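Local coordinates for protein 2-dehydropantoate 2-reductase (Enterococcus faecium, PDB 3WFI) that acts as an NADH-dependent D-mandelate dehydrogenase, an oxidoreductase of the ketopantoate reductase family with a Rossmann-type coenzyme domain, at residues K2-G7 with L27-W32; I74-K79 with T98-L103; G12-L17 with W129-E134. All coordinates share one frame; numbering follows the deposited sequence.

Contact 1: residues K2-G7 with L27-W32; sequences KIAIAG and LLIDGW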
ATOM      1  N   LYS B   2      25.609  -7.510 -39.039  1.00 30.05           N
ATOM      2  CA  LYS B   2      24.775  -6.325 -39.217  1.00 28.51           C
ATOM      3  C   LYS B   2      24.150  -6.036 -37.864  1.00 24.96           C
ATOM      4  O   LYS B   2      23.426  -6.873 -37.321  1.00 22.78           O
ATOM      5  CB  LYS B   2      23.680  -6.568 -40.252  1.00 30.19           C
ATOM      6  CG  LYS B   2      24.167  -6.617 -41.698  1.00 32.74           C
ATOM      7  CD  LYS B   2      23.008  -7.044 -42.614  1.00 33.99           C
ATOM      8  CE  LYS B   2      23.395  -7.615 -43.968  1.00 35.44           C
ATOM      9  NZ  LYS B   2      24.017  -6.582 -44.823  1.00 36.51           N
ATOM     10  N   ILE B   3      24.439  -4.860 -37.318  1.00 22.95           N
ATOM     11  CA  ILE B   3      24.036  -4.521 -35.955  1.00 21.60           C
ATOM     12  C   ILE B   3      23.185  -3.260 -35.966  1.00 20.56           C
ATOM     13  O   ILE B   3      23.534  -2.270 -36.625  1.00 21.93           O
ATOM     14  CB  ILE B   3      25.271  -4.289 -35.070  1.00 22.11           C
ATOM     15  CG1 ILE B   3      26.239  -5.465 -35.194  1.00 22.40           C
ATOM     16  CG2 ILE B   3      24.864  -4.051 -33.623  1.00 21.97           C
ATOM     17  CD1 ILE B   3      27.601  -5.203 -34.575  1.00 23.34           C
ATOM     18  N   ALA B   4      22.044  -3.308 -35.294  1.00 18.78           N
ATOM     19  CA  ALA B   4      21.244  -2.112 -35.058  1.00 17.51           C
ATOM     20  C   ALA B   4      21.475  -1.657 -33.621  1.00 17.04           C
ATOM     21  O   ALA B   4      21.426  -2.461 -32.683  1.00 16.43           O
ATOM     22  CB  ALA B   4      19.771  -2.385 -35.300  1.00 17.44           C
ATOM     23  N   ILE B   5      21.728  -0.360 -33.470  1.00 16.97           N
ATOM     24  CA  ILE B   5      21.850   0.278 -32.169  1.00 17.07           C
ATOM     25  C   ILE B   5      20.533   1.000 -31.902  1.00 17.36           C
ATOM     26  O   ILE B   5      20.278   2.054 -32.478  1.00 17.14           O
ATOM     27  CB  ILE B   5      23.012   1.283 -32.142  1.00 17.53           C
ATOM     28  CG1 ILE B   5      24.329   0.616 -32.590  1.00 17.04           C
ATOM     29  CG2 ILE B   5      23.178   1.885 -30.747  1.00 17.79           C
ATOM     30  CD1 ILE B   5      24.837  -0.464 -31.675  1.00 16.67           C
ATOM     31  N   ALA B   6      19.686   0.390 -31.074  1.00 17.85           N
ATOM     32  CA  ALA B   6      18.327   0.895 -30.794  1.00 18.60           C
ATOM     33  C   ALA B   6      18.415   1.829 -29.605  1.00 19.19           C
ATOM     34  O   ALA B   6      18.324   1.396 -28.447  1.00 18.50           O
ATOM     35  CB  ALA B   6      17.381  -0.243 -30.495  1.00 18.41           C
ATOM     36  N   GLY B   7      18.638   3.108 -29.908  1.00 20.05           N
ATOM     37  CA  GLY B   7      18.945   4.118 -28.895  1.00 20.39           C
ATOM     38  C   GLY B   7      20.367   4.614 -29.090  1.00 21.72           C
ATOM     39  O   GLY B   7      21.321   4.026 -28.569  1.00 21.47           O
ATOM     40  N   LEU B  27      23.768   0.231 -37.935  1.00 21.62           N
ATOM     41  CA  LEU B  27      22.681   1.182 -38.126  1.00 20.79           C
ATOM     42  C   LEU B  27      22.298   1.766 -36.769  1.00 21.01           C
ATOM     43  O   LEU B  27      21.959   1.027 -35.834  1.00 20.21           O
ATOM     44  CB  LEU B  27      21.464   0.488 -38.756  1.00 20.29           C
ATOM     45  CG  LEU B  27      20.194   1.333 -38.907  1.00 20.30           C
ATOM     46  CD1 LEU B  27      20.374   2.427 -39.952  1.00 20.62           C
ATOM     47  CD2 LEU B  27      19.001   0.444 -39.245  1.00 20.18           C
ATOM     48  N   LEU B  28      22.368   3.091 -36.664  1.00 21.12           N
ATOM     49  CA  LEU B  28      21.906   3.790 -35.478  1.00 21.35           C
ATOM     50  C   LEU B  28      20.415   4.085 -35.631  1.00 21.29           C
ATOM     51  O   LEU B  28      19.943   4.419 -36.709  1.00 20.85           O
ATOM     52  CB  LEU B  28      22.668   5.094 -35.277  1.00 20.96           C
ATOM     53  CG  LEU B  28      24.197   4.982 -35.134  1.00 21.61           C
ATOM     54  CD1 LEU B  28      24.793   6.358 -34.930  1.00 22.21           C
ATOM     55  CD2 LEU B  28      24.616   4.057 -33.995  1.00 21.62           C
ATOM     56  N   ILE B  29      19.677   3.929 -34.542  1.00 21.82           N
ATOM     57  CA  ILE B  29      18.246   4.225 -34.521  1.00 22.61           C
ATOM     58  C   ILE B  29      17.961   5.082 -33.297  1.00 23.86           C
ATOM     59  O   ILE B  29      18.337   4.727 -32.181  1.00 22.07           O
ATOM     60  CB  ILE B  29      17.392   2.942 -34.467  1.00 21.53           C
ATOM     61  CG1 ILE B  29      17.786   1.991 -35.589  1.00 21.02           C
ATOM     62  CG2 ILE B  29      15.904   3.280 -34.591  1.00 21.26           C
ATOM     63  CD1 ILE B  29      17.272   0.576 -35.412  1.00 20.36           C
ATOM     64  N   ASP B  30      17.312   6.222 -33.514  1.00 27.39           N
ATOM     65  CA  ASP B  30      17.067   7.178 -32.435  1.00 29.03           C
ATOM     66  C   ASP B  30      15.797   7.995 -32.677  1.00 32.10           C
ATOM     67  O   ASP B  30      15.366   8.175 -33.823  1.00 33.46           O
ATOM     68  CB  ASP B  30      18.258   8.110 -32.294  1.00 29.53           C
ATOM     69  CG  ASP B  30      18.325   8.754 -30.927  1.00 30.79           C
ATOM     70  OD1 ASP B  30      18.859   8.120 -29.997  1.00 29.71           O
ATOM     71  OD2 ASP B  30      17.850   9.901 -30.792  1.00 31.54           O
ATOM     72  N   GLY B  31      15.209   8.491 -31.593  1.00 33.83           N
ATOM     73  CA  GLY B  31      13.990   9.288 -31.662  1.00 35.22           C
ATOM     74  C   GLY B  31      14.206  10.786 -31.654  1.00 37.26           C
ATOM     75  O   GLY B  31      13.260  11.540 -31.881  1.00 41.53           O
ATOM     76  N   TRP B  32      15.433  11.228 -31.393  1.00 38.41           N
ATOM     77  CA  TRP B  32      15.735  12.656 -31.324  1.00 40.57           C
ATOM     78  C   TRP B  32      16.050  13.189 -32.729  1.00 42.09           C
ATOM     79  O   TRP B  32      17.150  12.997 -33.247  1.00 41.41           O
ATOM     80  CB  TRP B  32      16.883  12.915 -30.331  1.00 41.25           C
ATOM     81  CG  TRP B  32      17.271  14.356 -30.166  1.00 43.23           C
ATOM     82  CD1 TRP B  32      16.515  15.454 -30.479  1.00 44.29           C
ATOM     83  CD2 TRP B  32      18.507  14.861 -29.623  1.00 44.65           C
ATOM     84  NE1 TRP B  32      17.212  16.604 -30.188  1.00 45.33           N
ATOM     85  CE2 TRP B  32      18.435  16.271 -29.664  1.00 45.06           C
ATOM     86  CE3 TRP B  32      19.672  14.258 -29.119  1.00 44.52           C
ATOM     87  CZ2 TRP B  32      19.479  17.089 -29.213  1.00 45.58           C
ATOM     88  CZ3 TRP B  32      20.712  15.074 -28.680  1.00 45.23           C
ATOM     89  CH2 TRP B  32      20.603  16.475 -28.724  1.00 45.30           C
TER
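Ile29 packs on Ala4 and passes over the Ile5 carbonyl where strands 2-6 and 25-30 run side by side. Ile29 CB sits 3.6 Å from Ile5 O. With CG1 beside the backbone N (chi1 -53°), Ile29 CG1 lies 4.0 Å from Ile5 O. The chain then runs on extended (chi2 165°), and Ile29 CD1 reaches across to Ala4 CB at 3.9 Å. Ala6 and Leu27 share this face. Met86 and Ile90 of helix 80-90 pack on Ile29 and Ala6. On the other face Ile5 and Leu28 lie alongside each other and point the same way. Leu28 CD2 rests 3.7 Å from Ile5 CB and equally close to Ile5 CG1.

The strands are parallel. Leu27 N donates to Ile3 O. Ile5 then brackets Leu28: its N donates to Leu27 O (2.8 Å), and its O accepts from Ile29 N (2.9 Å). Gly7 N closes the series on Ile29 O at 2.8 Å. The chain leaves the first strand at Gly7 with a positive phi of 114°, a backbone shape suited to glycine.

Both carboxylate oxygens of Asp30 are engaged. OD1 accepts from Ala8 N. Asp30 OD2 accepts from Trp32 N at 2.8 Å, in an Asx turn just before helix 33-42. Asp30 is a residue of the NAD(+) site. The arrangement is that of the first beta-alpha-beta unit of a Rossmann fold. The glycine-rich turn begins after its first strand, and an acidic residue ends its second, as in many NAD(H)-dependent dehydrogenases.

Contact 2: residues I74-K79 with T98-L103; sequences IILFTK and TEVLCL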
ATOM      1  N   ILE B  74      20.552  -6.729 -32.472  1.00 18.09           N
ATOM      2  CA  ILE B  74      20.056  -5.460 -31.957  1.00 17.27           C
ATOM      3  C   ILE B  74      20.623  -5.279 -30.551  1.00 17.47           C
ATOM      4  O   ILE B  74      20.446  -6.140 -29.678  1.00 18.16           O
ATOM      5  CB  ILE B  74      18.518  -5.438 -31.914  1.00 17.47           C
ATOM      6  CG1 ILE B  74      17.929  -5.683 -33.299  1.00 17.39           C
ATOM      7  CG2 ILE B  74      18.000  -4.119 -31.343  1.00 17.64           C
ATOM      8  CD1 ILE B  74      16.430  -5.894 -33.289  1.00 17.06           C
ATOM      9  N   ILE B  75      21.295  -4.157 -30.323  1.00 17.68           N
ATOM     10  CA  ILE B  75      21.735  -3.776 -28.977  1.00 17.79           C
ATOM     11  C   ILE B  75      20.844  -2.638 -28.490  1.00 18.24           C
ATOM     12  O   ILE B  75      20.766  -1.580 -29.115  1.00 17.23           O
ATOM     13  CB  ILE B  75      23.218  -3.348 -28.939  1.00 18.23           C
ATOM     14  CG1 ILE B  75      24.080  -4.355 -29.699  1.00 18.37           C
ATOM     15  CG2 ILE B  75      23.699  -3.216 -27.495  1.00 18.36           C
ATOM     16  CD1 ILE B  75      25.557  -4.014 -29.728  1.00 18.58           C
ATOM     17  N   LEU B  76      20.157  -2.878 -27.368  1.00 18.89           N
ATOM     18  CA  LEU B  76      19.135  -1.972 -26.863  1.00 19.42           C
ATOM     19  C   LEU B  76      19.709  -1.012 -25.833  1.00 19.78           C
ATOM     20  O   LEU B  76      20.272  -1.453 -24.825  1.00 18.99           O
ATOM     21  CB  LEU B  76      18.005  -2.774 -26.197  1.00 19.61           C
ATOM     22  CG  LEU B  76      17.154  -3.690 -27.089  1.00 19.77           C
ATOM     23  CD1 LEU B  76      16.325  -4.613 -26.212  1.00 20.24           C
ATOM     24  CD2 LEU B  76      16.253  -2.889 -28.001  1.00 20.64           C
ATOM     25  N   PHE B  77      19.543   0.284 -26.097  1.00 20.85           N
ATOM     26  CA  PHE B  77      19.884   1.358 -25.158  1.00 23.18           C
ATOM     27  C   PHE B  77      18.668   2.278 -25.006  1.00 26.37           C
ATOM     28  O   PHE B  77      18.774   3.487 -25.207  1.00 29.55           O
ATOM     29  CB  PHE B  77      21.051   2.206 -25.684  1.00 22.95           C
ATOM     30  CG  PHE B  77      22.341   1.457 -25.808  1.00 22.71           C
ATOM     31  CD1 PHE B  77      23.158   1.294 -24.706  1.00 23.59           C
ATOM     32  CD2 PHE B  77      22.723   0.890 -27.016  1.00 23.01           C
ATOM     33  CE1 PHE B  77      24.341   0.582 -24.801  1.00 23.65           C
ATOM     34  CE2 PHE B  77      23.914   0.179 -27.119  1.00 22.09           C
ATOM     35  CZ  PHE B  77      24.719   0.032 -26.008  1.00 22.30           C
ATOM     36  N   THR B  78      17.513   1.703 -24.710  1.00 26.75           N
ATOM     37  CA  THR B  78      16.269   2.461 -24.595  1.00 29.02           C
ATOM     38  C   THR B  78      15.711   2.281 -23.188  1.00 31.09           C
ATOM     39  O   THR B  78      15.633   1.158 -22.701  1.00 31.23           O
ATOM     40  CB  THR B  78      15.214   1.952 -25.602  1.00 28.90           C
ATOM     41  OG1 THR B  78      15.652   2.202 -26.939  1.00 28.74           O
ATOM     42  CG2 THR B  78      13.891   2.651 -25.405  1.00 29.68           C
ATOM     43  N   LYS B  79      15.280   3.369 -22.558  1.00 31.16           N
ATOM     44  CA  LYS B  79      14.637   3.273 -21.241  1.00 32.89           C
ATOM     45  C   LYS B  79      13.412   2.360 -21.267  1.00 30.24           C
ATOM     46  O   LYS B  79      12.746   2.217 -22.295  1.00 26.88           O
ATOM     47  CB  LYS B  79      14.238   4.662 -20.726  1.00 36.05           C
ATOM     48  CG  LYS B  79      15.431   5.531 -20.378  1.00 39.61           C
ATOM     49  CD  LYS B  79      15.038   7.000 -20.183  1.00 43.92           C
ATOM     50  CE  LYS B  79      15.763   7.608 -18.999  1.00 45.96           C
ATOM     51  NZ  LYS B  79      15.262   8.959 -18.625  1.00 48.09           N
ATOM     52  N   THR B  98      17.723 -13.194 -35.541  1.00 22.95           N
ATOM     53  CA  THR B  98      18.205 -11.948 -34.961  1.00 21.61           C
ATOM     54  C   THR B  98      18.328 -12.092 -33.452  1.00 21.81           C
ATOM     55  O   THR B  98      17.395 -12.551 -32.777  1.00 21.17           O
ATOM     56  CB  THR B  98      17.281 -10.769 -35.284  1.00 21.13           C
ATOM     57  OG1 THR B  98      17.317 -10.512 -36.694  1.00 20.26           O
ATOM     58  CG2 THR B  98      17.713  -9.515 -34.524  1.00 20.96           C
ATOM     59  N   GLU B  99      19.488 -11.707 -32.933  1.00 20.50           N
ATOM     60  CA  GLU B  99      19.728 -11.748 -31.499  1.00 21.48           C
ATOM     61  C   GLU B  99      19.524 -10.355 -30.930  1.00 20.22           C
ATOM     62  O   GLU B  99      19.741  -9.353 -31.633  1.00 20.14           O
ATOM     63  CB  GLU B  99      21.139 -12.275 -31.207  1.00 22.89           C
ATOM     64  CG  GLU B  99      21.322 -13.692 -31.707  1.00 24.84           C
ATOM     65  CD  GLU B  99      22.612 -14.330 -31.259  1.00 27.36           C
ATOM     66  OE1 GLU B  99      23.680 -13.707 -31.351  1.00 27.37           O
ATOM     67  OE2 GLU B  99      22.551 -15.499 -30.833  1.00 33.52           O
ATOM     68  N   VAL B 100      19.098 -10.301 -29.674  1.00 19.15           N
ATOM     69  CA  VAL B 100      18.882  -9.039 -28.987  1.00 19.38           C
ATOM     70  C   VAL B 100      19.707  -9.014 -27.708  1.00 19.55           C
ATOM     71  O   VAL B 100      19.583  -9.901 -26.864  1.00 18.98           O
ATOM     72  CB  VAL B 100      17.403  -8.834 -28.603  1.00 19.21           C
ATOM     73  CG1 VAL B 100      17.217  -7.517 -27.853  1.00 18.65           C
ATOM     74  CG2 VAL B 100      16.501  -8.869 -29.831  1.00 19.40           C
ATOM     75  N   LEU B 101      20.535  -7.987 -27.566  1.00 19.95           N
ATOM     76  CA  LEU B 101      21.326  -7.783 -26.357  1.00 21.05           C
ATOM     77  C   LEU B 101      20.792  -6.560 -25.645  1.00 21.82           C
ATOM     78  O   LEU B 101      20.838  -5.451 -26.187  1.00 20.91           O
ATOM     79  CB  LEU B 101      22.810  -7.586 -26.699  1.00 20.84           C
ATOM     80  CG  LEU B 101      23.719  -7.160 -25.542  1.00 20.89           C
ATOM     81  CD1 LEU B 101      23.698  -8.168 -24.405  1.00 20.73           C
ATOM     82  CD2 LEU B 101      25.139  -6.947 -26.049  1.00 21.06           C
ATOM     83  N   CYS B 102      20.258  -6.774 -24.448  1.00 23.76           N
ATOM     84  CA  CYS B 102      19.750  -5.691 -23.644  1.00 27.99           C
ATOM     85  C   CYS B 102      20.819  -5.197 -22.677  1.00 28.14           C
ATOM     86  O   CYS B 102      21.402  -5.978 -21.925  1.00 26.58           O
ATOM     87  CB  CYS B 102      18.516  -6.130 -22.854  1.00 30.72           C
ATOM     88  SG  CYS B 102      17.815  -4.727 -21.966  1.00 39.34           S
ATOM     89  N   LEU B 103      21.094  -3.903 -22.731  1.00 31.53           N
ATOM     90  CA  LEU B 103      21.984  -3.264 -21.767  1.00 34.21           C
ATOM     91  C   LEU B 103      21.189  -2.321 -20.861  1.00 37.54           C
ATOM     92  O   LEU B 103      21.762  -1.467 -20.184  1.00 40.06           O
ATOM     93  CB  LEU B 103      23.127  -2.544 -22.485  1.00 34.56           C
ATOM     94  CG  LEU B 103      24.378  -3.319 -22.872  1.00 34.41           C
ATOM     95  CD1 LEU B 103      24.173  -4.818 -22.855  1.00 35.14           C
ATOM     96  CD2 LEU B 103      24.933  -2.852 -24.202  1.00 35.82           C
TER
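Leu103 CG lies beside its backbone N (chi1 -85°), and the second torsion, 17°, is far from staggered. This places Leu103 CD2 against two residues of the other segment: Ile75 CG2 at 3.5 Å and Phe77 CZ at 3.4 Å. Ile75 CG2 reaches this spot because it is anti to its own backbone N. Phe77 and Leu103 lie side by side with their ends pointing the same way.

The opposite face holds Ile74, Leu76, Val100 and Cys102. Val100 CG1 presses on Leu76 CD1 at 3.5 Å, a tight pair. Ile74 CG1 and CD1 both touch the Thr98 methyl, CG2. The Thr98 hydroxyl has its partners outside, at Val71 O and Lys95 N.

Backbone bonds join the parallel strands. Ile74 N donates to Glu99 O at 2.9 Å, and Leu101 N to Ile74 O at 2.8 Å. Leu76 N donates to Leu101 O at 2.9 Å. Leu103 N to Leu76 O is weak at 3.3 Å. These are neighbouring central strands of the Rossmann sheet, and the chain continues beyond strand 71-76 to Lys79 of the NAD(+) site.

Contact 3: residues G12-L17 with W129-E134; sequences GSRFGL and WTAGLE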
ATOM      1  N   GLY B  12      25.028   4.276 -26.745  1.00 21.73           N
ATOM      2  CA  GLY B  12      24.746   3.691 -28.058  1.00 20.95           C
ATOM      3  C   GLY B  12      25.717   4.196 -29.118  1.00 20.84           C
ATOM      4  O   GLY B  12      26.187   3.435 -29.971  1.00 20.38           O
ATOM      5  N   SER B  13      26.014   5.486 -29.068  1.00 20.59           N
ATOM      6  CA  SER B  13      26.975   6.083 -29.991  1.00 21.89           C
ATOM      7  C   SER B  13      28.383   5.524 -29.775  1.00 22.10           C
ATOM      8  O   SER B  13      29.105   5.307 -30.736  1.00 24.34           O
ATOM      9  CB  SER B  13      26.972   7.606 -29.870  1.00 21.67           C
ATOM     10  OG  SER B  13      25.754   8.156 -30.358  1.00 21.84           O
ATOM     11  N   ARG B  14      28.776   5.289 -28.528  1.00 23.02           N
ATOM     12  CA  ARG B  14      30.070   4.664 -28.264  1.00 23.13           C
ATOM     13  C   ARG B  14      30.110   3.288 -28.920  1.00 22.57           C
ATOM     14  O   ARG B  14      31.025   2.990 -29.692  1.00 21.93           O
ATOM     15  CB  ARG B  14      30.336   4.491 -26.766  1.00 23.68           C
ATOM     16  CG  ARG B  14      31.600   3.678 -26.502  1.00 24.60           C
ATOM     17  CD  ARG B  14      31.868   3.416 -25.030  1.00 25.93           C
ATOM     18  NE  ARG B  14      32.519   4.525 -24.323  1.00 27.39           N
ATOM     19  CZ  ARG B  14      33.810   4.876 -24.419  1.00 28.94           C
ATOM     20  NH1 ARG B  14      34.640   4.251 -25.243  1.00 29.19           N
ATOM     21  NH2 ARG B  14      34.271   5.896 -23.692  1.00 30.18           N
ATOM     22  N   PHE B  15      29.112   2.461 -28.603  1.00 21.29           N
ATOM     23  CA  PHE B  15      29.044   1.092 -29.123  1.00 21.05           C
ATOM     24  C   PHE B  15      29.010   1.092 -30.651  1.00 20.81           C
ATOM     25  O   PHE B  15      29.764   0.364 -31.286  1.00 21.28           O
ATOM     26  CB  PHE B  15      27.832   0.340 -28.563  1.00 20.53           C
ATOM     27  CG  PHE B  15      28.078  -0.320 -27.231  1.00 20.82           C
ATOM     28  CD1 PHE B  15      28.406   0.440 -26.114  1.00 20.78           C
ATOM     29  CD2 PHE B  15      27.944  -1.695 -27.079  1.00 20.69           C
ATOM     30  CE1 PHE B  15      28.630  -0.147 -24.892  1.00 20.76           C
ATOM     31  CE2 PHE B  15      28.166  -2.298 -25.849  1.00 20.36           C
ATOM     32  CZ  PHE B  15      28.506  -1.514 -24.752  1.00 21.13           C
ATOM     33  N   GLY B  16      28.169   1.939 -31.229  1.00 21.18           N
ATOM     34  CA  GLY B  16      28.062   2.075 -32.674  1.00 21.80           C
ATOM     35  C   GLY B  16      29.375   2.451 -33.337  1.00 22.92           C
ATOM     36  O   GLY B  16      29.782   1.844 -34.338  1.00 22.63           O
ATOM     37  N   LEU B  17      30.045   3.452 -32.775  1.00 23.88           N
ATOM     38  CA  LEU B  17      31.337   3.881 -33.293  1.00 23.73           C
ATOM     39  C   LEU B  17      32.395   2.783 -33.202  1.00 23.38           C
ATOM     40  O   LEU B  17      33.091   2.486 -34.190  1.00 22.86           O
ATOM     41  CB  LEU B  17      31.823   5.107 -32.536  1.00 24.62           C
ATOM     42  CG  LEU B  17      33.104   5.706 -33.107  1.00 25.77           C
ATOM     43  CD1 LEU B  17      32.886   6.201 -34.532  1.00 26.58           C
ATOM     44  CD2 LEU B  17      33.585   6.836 -32.205  1.00 27.02           C
ATOM     45  N   TRP B 129      31.295   1.001 -19.361  1.00 29.80           N
ATOM     46  CA  TRP B 129      31.842   2.114 -20.134  1.00 29.61           C
ATOM     47  C   TRP B 129      31.170   3.418 -19.738  1.00 29.41           C
ATOM     48  O   TRP B 129      30.067   3.399 -19.213  1.00 29.84           O
ATOM     49  CB  TRP B 129      31.625   1.865 -21.637  1.00 28.84           C
ATOM     50  CG  TRP B 129      32.477   0.774 -22.161  1.00 28.92           C
ATOM     51  CD1 TRP B 129      32.130  -0.543 -22.324  1.00 28.50           C
ATOM     52  CD2 TRP B 129      33.837   0.889 -22.578  1.00 28.78           C
ATOM     53  NE1 TRP B 129      33.199  -1.248 -22.822  1.00 28.18           N
ATOM     54  CE2 TRP B 129      34.258  -0.393 -22.987  1.00 28.84           C
ATOM     55  CE3 TRP B 129      34.750   1.951 -22.634  1.00 30.13           C
ATOM     56  CZ2 TRP B 129      35.552  -0.640 -23.462  1.00 29.26           C
ATOM     57  CZ3 TRP B 129      36.029   1.707 -23.112  1.00 29.96           C
ATOM     58  CH2 TRP B 129      36.418   0.421 -23.517  1.00 30.40           C
ATOM     59  N   THR B 130      31.834   4.544 -20.002  1.00 29.59           N
ATOM     60  CA  THR B 130      31.192   5.846 -19.885  1.00 29.76           C
ATOM     61  C   THR B 130      31.138   6.529 -21.252  1.00 29.37           C
ATOM     62  O   THR B 130      31.849   6.158 -22.183  1.00 29.32           O
ATOM     63  CB  THR B 130      31.905   6.755 -18.849  1.00 30.24           C
ATOM     64  OG1 THR B 130      33.250   6.991 -19.260  1.00 30.74           O
ATOM     65  CG2 THR B 130      31.914   6.100 -17.481  1.00 30.45           C
ATOM     66  N   ALA B 131      30.262   7.519 -21.373  1.00 30.43           N
ATOM     67  CA  ALA B 131      30.093   8.256 -22.625  1.00 31.19           C
ATOM     68  C   ALA B 131      29.280   9.513 -22.366  1.00 31.78           C
ATOM     69  O   ALA B 131      28.355   9.489 -21.566  1.00 31.59           O
ATOM     70  CB  ALA B 131      29.383   7.390 -23.667  1.00 30.47           C
ATOM     71  N   GLY B 132      29.610  10.597 -23.062  1.00 34.73           N
ATOM     72  CA  GLY B 132      28.888  11.856 -22.897  1.00 36.64           C
ATOM     73  C   GLY B 132      28.332  12.379 -24.198  1.00 38.13           C
ATOM     74  O   GLY B 132      29.035  12.386 -25.206  1.00 38.80           O
ATOM     75  N   LEU B 133      27.075  12.830 -24.168  1.00 40.83           N
ATOM     76  CA  LEU B 133      26.437  13.460 -25.322  1.00 43.99           C
ATOM     77  C   LEU B 133      26.533  14.989 -25.207  1.00 46.78           C
ATOM     78  O   LEU B 133      25.803  15.607 -24.439  1.00 48.04           O
ATOM     79  CB  LEU B 133      24.979  13.005 -25.421  1.00 44.82           C
ATOM     80  CG  LEU B 133      24.200  13.262 -26.715  1.00 46.35           C
ATOM     81  CD1 LEU B 133      24.964  12.788 -27.939  1.00 47.14           C
ATOM     82  CD2 LEU B 133      22.841  12.579 -26.648  1.00 46.60           C
ATOM     83  N   GLU B 134      27.441  15.588 -25.977  1.00 49.89           N
ATOM     84  CA  GLU B 134      27.702  17.031 -25.918  1.00 52.63           C
ATOM     85  C   GLU B 134      26.606  17.823 -26.616  1.00 54.01           C
ATOM     86  O   GLU B 134      26.179  18.876 -26.133  1.00 57.74           O
ATOM     87  CB  GLU B 134      29.053  17.359 -26.565  1.00 54.67           C
ATOM     88  CG  GLU B 134      30.249  16.687 -25.900  1.00 57.03           C
ATOM     89  CD  GLU B 134      30.713  17.415 -24.649  1.00 59.31           C
ATOM     90  OE1 GLU B 134      31.250  18.535 -24.790  1.00 61.29           O
ATOM     91  OE2 GLU B 134      30.551  16.873 -23.533  1.00 58.52           O
TER
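Arg14 reaches out from helix 10-21 and grips the carbonyl oxygen of Thr130 side-on. It leaves the helix with CG anti to the backbone N (chi1 173°) and bends at chi3, which turns NE and NH2 to that oxygen. Arg14 NE donates to Thr130 O at 2.8 Å and Arg14 NH2 at 2.9 Å. The oxygen lies close to the guanidinium plane. The two nitrogens come to it from opposite faces of the carbonyl plane. Neither bond is straight: the angle at the hydrogen is 147° for NE and smaller for NH2. NH1 is hydrogen-bonded too, to a residue bordering one of the segments. Together these bonds fix the rotation of the guanidinium. Trp129 covers one guanidinium face. Trp129 CE3 is 3.5 Å from Arg14 NH1, with the two planes 28° apart. Further back, Arg14 CD rests 3.7 Å from Trp129 CB.

The helix follows the glycine-rich turn of the Rossmann fold, and Gly12 fits the last glycine of a GxGxxG pattern. Ala131, a residue of the NAD(+) site, lies next to the start of this helix. It packs on Ala10, another residue of that site.

Trp129 NE1 and the Ser13 hydroxyl have partners outside the pair, Leu172 O and Gly9 O. Within the helix, Gly16 N donates to Gly12 O at 2.8 Å. Phe15 CE1 makes a looser apolar contact with Trp129 CD1, 4.4 Å away.

In the fold
Contacts 1 and 2 belong to one sheet, with centres about 10 Å apart. The order across it is 25-30, 2-6, 71-76, 98-102. Along the chain contact 1 closes before contact 2 opens. Contact 3 lies about 12 Å from contact 1 and 15 Å from contact 2, centre to centre. Its helix, 10-21, links the two strands of contact 1 and packs on the sheet. Gly16 meets Ile5 and Leu28; Phe15 meets Phe77 and Leu103. The segments of contacts 1 and 3 alternate along the chain, and contact 2 falls between the two segments of contact 3. Each contact holds one residue of the NAD(+) site, Asp30, Lys79 or Ala131, all within the N-terminal Rossmann-type part of the chain.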